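Local atomic coordinates of putative redox protein (Lactobacillus casei, PDB entry 2QL8), a protein that probably acts as a redox protein of the OsmC/Ohr family, whose best-known members are peroxidases that reduce organic hydroperoxides. Residues Q35-S38 with P39-H43; K103-F107 with D108-A112. All coordinates share one frame; numbering follows the deposited sequence. Where two conformers were deposited one is given.

How the contacts relate
From the N terminus, the chain first reaches contact 1, where strand 33-36 ends and the loop leading to helix 48-70 turns back on itself; the residues after Ser38 fold back on Ser37 and Ser38, next to Glu23 and the second subunit. It then runs through helix 48-70 and strands 77-88 and 91-102 before contact 2, where the loop after strand 91-102 gives way to helix 107-120 beside strand 133-137. The contacts are in series: the first closes before the second opens, and they neither nest nor cross. Each lies in a different strand-to-helix connection, on opposite sides of the chain's centre, with nearest atoms about 30 Å apart.

Contact 1: Q35-S38 with P39-H43; sequences QTSS and PMNDH
Ser38 and Asn41 are the ends of a type I beta turn that reverses the chain just after strand 33-36. Its backbone bond, Asn41 N to Ser38 O, is weak at 3.4 Å though nearly straight. A shorter bond comes from a side chain: Ser38 OG accepts from Met40 N at 3.0 Å. With OG turned away from its own N (chi1 176°), the hydroxyl lies beside the carbonyl carbon and faces the turn's inner amide. A second turn follows, an Asx turn in which Asn41 OD1 accepts from His43 N at 2.9 Å, the donor standing 37° out of the carbonyl plane. The Asn41 amide adds van der Waals contact: its ND2 lies 3.6 Å from Ser38 CB, while its CG sits over one face of the His43 ring, toward the rim. A water 2.8 Å from both Ser38 O and His43 O bridges them by hydrogen bonds. Around the loop, Glu23 accepts from Ser38 N, Asn41 ND2 and His43 ND1, Ser37 OG bonds to Pro44 O, and Pro39 packs on Tyr12 of the second subunit. With one direct turn bond weak, the reversal probably draws much of its hold from side-chain oxygens, the water and the Glu23 carboxylate.

Contact 2: K103-F107 with D108-A112; sequences KGVDF and DTAKA
Asp106 and Thr109 form a local N-cap contact on the surface, where the loop after strand 91-102 enters helix 107-120. Asp106 is the N-cap: its OD2 accepts from Thr109 N in a weak capping bond of 3.2 Å and, more closely, from Thr109 OG1 at 2.8 Å, met on the syn side 29° out of the carboxylate plane. Chi1 of 49° sets the Asp106 carboxylate between its own N and carbonyl carbon, turned toward the helix start, where the amides of the first turn and the helix dipole would tend to stabilise its negative charge. With an alanine at Thr109, OD2 is likely to lose its hydroxyl donor, the carboxylate to be less firmly oriented, and Val105 to lack the methyl beside it. That methyl, Thr109 CG2, lies 3.9 Å from Val105 CB, the side chains crossing at about a right angle. Ala110 N to Asp106 O at 3.0 Å closes the first helical turn, and Lys111 N to Phe107 O follows. Phe107, Ala110 and Lys111 pack on Thr137 of strand 133-137. In the conformer given, Lys111, bent at chi3 (-77°), runs obliquely past the Phe107 ring and carries NZ to a salt bridge with Asp108 OD1 at 3.6 Å.

Contact 1: Q35-S38 with P39-H43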
loop_
_atom_site.group_PDB
_atom_site.type_symbol
_atom_site.label_atom_id
_atom_site.label_comp_id
_atom_site.label_asym_id
_atom_site.label_seq_id
_atom_site.Cartn_x
_atom_site.Cartn_y
_atom_site.Cartn_z
ATOM N N GLN A 35 -6.430 10.921 8.946
ATOM C CA GLN A 35 -7.328 11.724 8.147
ATOM C C GLN A 35 -6.982 11.561 6.676
ATOM O O GLN A 35 -5.807 11.579 6.302
ATOM C CB GLN A 35 -7.212 13.199 8.553
ATOM C CG GLN A 35 -8.181 14.062 7.825
ATOM C CD GLN A 35 -8.159 15.494 8.264
ATOM O OE1 GLN A 35 -7.120 16.040 8.670
ATOM N NE2 GLN A 35 -9.315 16.137 8.146
ATOM N N THR A 36 -8.011 11.411 5.847
ATOM C CA THR A 36 -7.856 11.266 4.427
ATOM C C THR A 36 -8.635 12.373 3.672
ATOM O O THR A 36 -9.618 12.921 4.174
ATOM C CB THR A 36 -8.325 9.854 3.948
ATOM O OG1 THR A 36 -9.716 9.665 4.224
ATOM C CG2 THR A 36 -7.476 8.741 4.591
ATOM N N SER A 37 -8.197 12.638 2.449
ATOM C CA SER A 37 -8.848 13.591 1.560
ATOM C C SER A 37 -8.411 13.346 0.132
ATOM O O SER A 37 -7.436 12.640 -0.143
ATOM C CB SER A 37 -8.550 15.044 1.968
ATOM O OG SER A 37 -7.178 15.371 1.887
ATOM N N SER A 38 -9.168 13.900 -0.813
ATOM C CA SER A 38 -8.838 13.741 -2.209
ATOM C C SER A 38 -7.476 14.343 -2.474
ATOM O O SER A 38 -7.202 15.463 -2.032
ATOM C CB SER A 38 -9.821 14.494 -3.110
ATOM O OG SER A 38 -9.406 14.390 -4.451
ATOM N N PRO A 39 -6.638 13.650 -3.255
ATOM C CA PRO A 39 -5.353 14.273 -3.611
ATOM C C PRO A 39 -5.524 15.491 -4.534
ATOM O O PRO A 39 -4.573 16.257 -4.702
ATOM C CB PRO A 39 -4.605 13.171 -4.351
ATOM C CG PRO A 39 -5.651 12.302 -4.916
ATOM C CD PRO A 39 -6.784 12.320 -3.859
HETATM N N MSE A 40 -6.718 15.633 -5.131
HETATM C CA MSE A 40 -6.995 16.694 -6.116
HETATM C C MSE A 40 -7.396 18.014 -5.477
HETATM O O MSE A 40 -7.632 18.984 -6.202
HETATM C CB MSE A 40 -8.051 16.244 -7.119
HETATM C CG MSE A 40 -7.696 15.000 -7.924
HETATM SE SE MSE A 40 -5.878 15.019 -8.666
HETATM C CE MSE A 40 -6.214 16.309 -10.057
ATOM N N ASN A 41 -7.449 18.107 -4.164
ATOM C CA ASN A 41 -7.648 19.389 -3.500
ATOM C C ASN A 41 -6.540 19.644 -2.480
ATOM O O ASN A 41 -5.650 18.799 -2.313
ATOM C CB ASN A 41 -9.040 19.447 -2.861
ATOM C CG ASN A 41 -9.242 18.421 -1.749
ATOM O OD1 ASN A 41 -8.377 18.248 -0.889
ATOM N ND2 ASN A 41 -10.411 17.785 -1.730
ATOM N N ASP A 42 -6.600 20.799 -1.808
ATOM C CA ASP A 42 -5.590 21.219 -0.855
ATOM C C ASP A 42 -5.975 20.972 0.596
ATOM O O ASP A 42 -5.339 21.491 1.523
ATOM C CB ASP A 42 -5.262 22.708 -1.067
ATOM C CG ASP A 42 -6.467 23.630 -0.848
ATOM O OD1 ASP A 42 -7.543 23.197 -0.339
ATOM O OD2 ASP A 42 -6.326 24.829 -1.211
ATOM N N HIS A 43 -7.002 20.166 0.826
ATOM C CA HIS A 43 -7.418 19.871 2.185
ATOM C C HIS A 43 -6.382 19.037 2.901
ATOM O O HIS A 43 -5.641 18.281 2.279
ATOM C CB HIS A 43 -8.728 19.110 2.245
ATOM C CG HIS A 43 -9.854 19.788 1.546
ATOM N ND1 HIS A 43 -11.144 19.309 1.598
ATOM C CD2 HIS A 43 -9.893 20.909 0.786
ATOM C CE1 HIS A 43 -11.928 20.103 0.889
ATOM N NE2 HIS A 43 -11.194 21.080 0.386
HETATM O O HOH W 1 -5.706 16.871 -0.156
#

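Contact 2: K103-F107 with D108-A112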
loop_
_atom_site.group_PDB
_atom_site.type_symbol
_atom_site.label_atom_id
_atom_site.label_comp_id
_atom_site.label_asym_id
_atom_site.label_seq_id
_atom_site.Cartn_x
_atom_site.Cartn_y
_atom_site.Cartn_z
ATOM N N LYS A 103 24.384 4.358 1.681
ATOM C CA LYS A 103 25.476 5.315 1.852
ATOM C C LYS A 103 26.827 4.678 2.140
ATOM O O LYS A 103 27.867 5.264 1.817
ATOM C CB LYS A 103 25.129 6.298 2.971
ATOM C CG LYS A 103 25.738 7.686 2.802
ATOM C CD LYS A 103 25.112 8.681 3.830
ATOM N N GLY A 104 26.833 3.489 2.721
ATOM C CA GLY A 104 28.071 2.958 3.250
ATOM C C GLY A 104 29.005 2.326 2.236
ATOM O O GLY A 104 30.116 1.929 2.579
ATOM N N VAL A 105 28.576 2.238 0.984
ATOM C CA VAL A 105 29.166 1.279 0.060
ATOM C C VAL A 105 29.356 1.787 -1.368
ATOM O O VAL A 105 28.760 2.785 -1.763
ATOM C CB VAL A 105 28.285 0.024 0.020
ATOM C CG1 VAL A 105 28.061 -0.506 1.426
ATOM C CG2 VAL A 105 26.937 0.336 -0.663
ATOM N N ASP A 106 30.171 1.076 -2.127
ATOM C CA ASP A 106 30.368 1.324 -3.544
ATOM C C ASP A 106 29.049 1.150 -4.330
ATOM O O ASP A 106 28.154 0.375 -3.928
ATOM C CB ASP A 106 31.460 0.371 -4.057
ATOM C CG ASP A 106 31.217 -1.102 -3.621
ATOM O OD1 ASP A 106 31.348 -1.499 -2.350
ATOM O OD2 ASP A 106 30.874 -1.834 -4.599
ATOM N N PHE A 107 28.908 1.880 -5.427
ATOM C CA PHE A 107 27.664 1.869 -6.203
ATOM C C PHE A 107 27.262 0.470 -6.686
ATOM O O PHE A 107 26.093 0.116 -6.676
ATOM C CB PHE A 107 27.724 2.858 -7.373
ATOM C CG PHE A 107 26.389 3.132 -7.997
ATOM C CD1 PHE A 107 25.473 3.960 -7.356
ATOM C CD2 PHE A 107 26.020 2.531 -9.178
ATOM C CE1 PHE A 107 24.235 4.210 -7.921
ATOM C CE2 PHE A 107 24.773 2.772 -9.739
ATOM C CZ PHE A 107 23.892 3.620 -9.101
ATOM N N ASP A 108 28.228 -0.339 -7.093
ATOM C CA ASP A 108 27.952 -1.706 -7.512
ATOM C C ASP A 108 27.332 -2.553 -6.399
ATOM O O ASP A 108 26.448 -3.372 -6.672
ATOM C CB ASP A 108 29.222 -2.376 -8.058
ATOM C CG ASP A 108 29.546 -1.925 -9.462
ATOM O OD1 ASP A 108 28.762 -1.142 -10.083
ATOM O OD2 ASP A 108 30.616 -2.365 -9.953
ATOM N N THR A 109 27.759 -2.331 -5.158
ATOM C CA THR A 109 27.217 -3.037 -3.994
ATOM C C THR A 109 25.781 -2.515 -3.754
ATOM O O THR A 109 24.876 -3.292 -3.500
ATOM C CB THR A 109 28.081 -2.876 -2.690
ATOM O OG1 THR A 109 29.388 -3.453 -2.924
ATOM C CG2 THR A 109 27.465 -3.508 -1.465
ATOM N N ALA A 110 25.594 -1.199 -3.838
ATOM C CA ALA A 110 24.250 -0.604 -3.690
ATOM C C ALA A 110 23.298 -1.206 -4.719
ATOM O O ALA A 110 22.131 -1.549 -4.400
ATOM C CB ALA A 110 24.286 0.911 -3.804
ATOM N N LYS A 111 23.768 -1.364 -5.947
ATOM C CA LYS A 111 22.954 -1.964 -7.015
ATOM C C LYS A 111 22.623 -3.419 -6.717
ATOM O O LYS A 111 21.485 -3.849 -6.876
ATOM C CB LYS A 111 23.598 -1.870 -8.398
ATOM C CG LYS A 111 23.731 -0.460 -8.917
ATOM C CD LYS A 111 24.101 -0.435 -10.384
ATOM C CE LYS A 111 25.547 -0.747 -10.638
ATOM N NZ LYS A 111 25.814 -0.969 -12.099
ATOM N N ALA A 112 23.602 -4.190 -6.255
ATOM C CA ALA A 112 23.404 -5.580 -5.906
ATOM C C ALA A 112 22.376 -5.683 -4.783
ATOM O O ALA A 112 21.495 -6.551 -4.821
ATOM C CB ALA A 112 24.738 -6.220 -5.513
#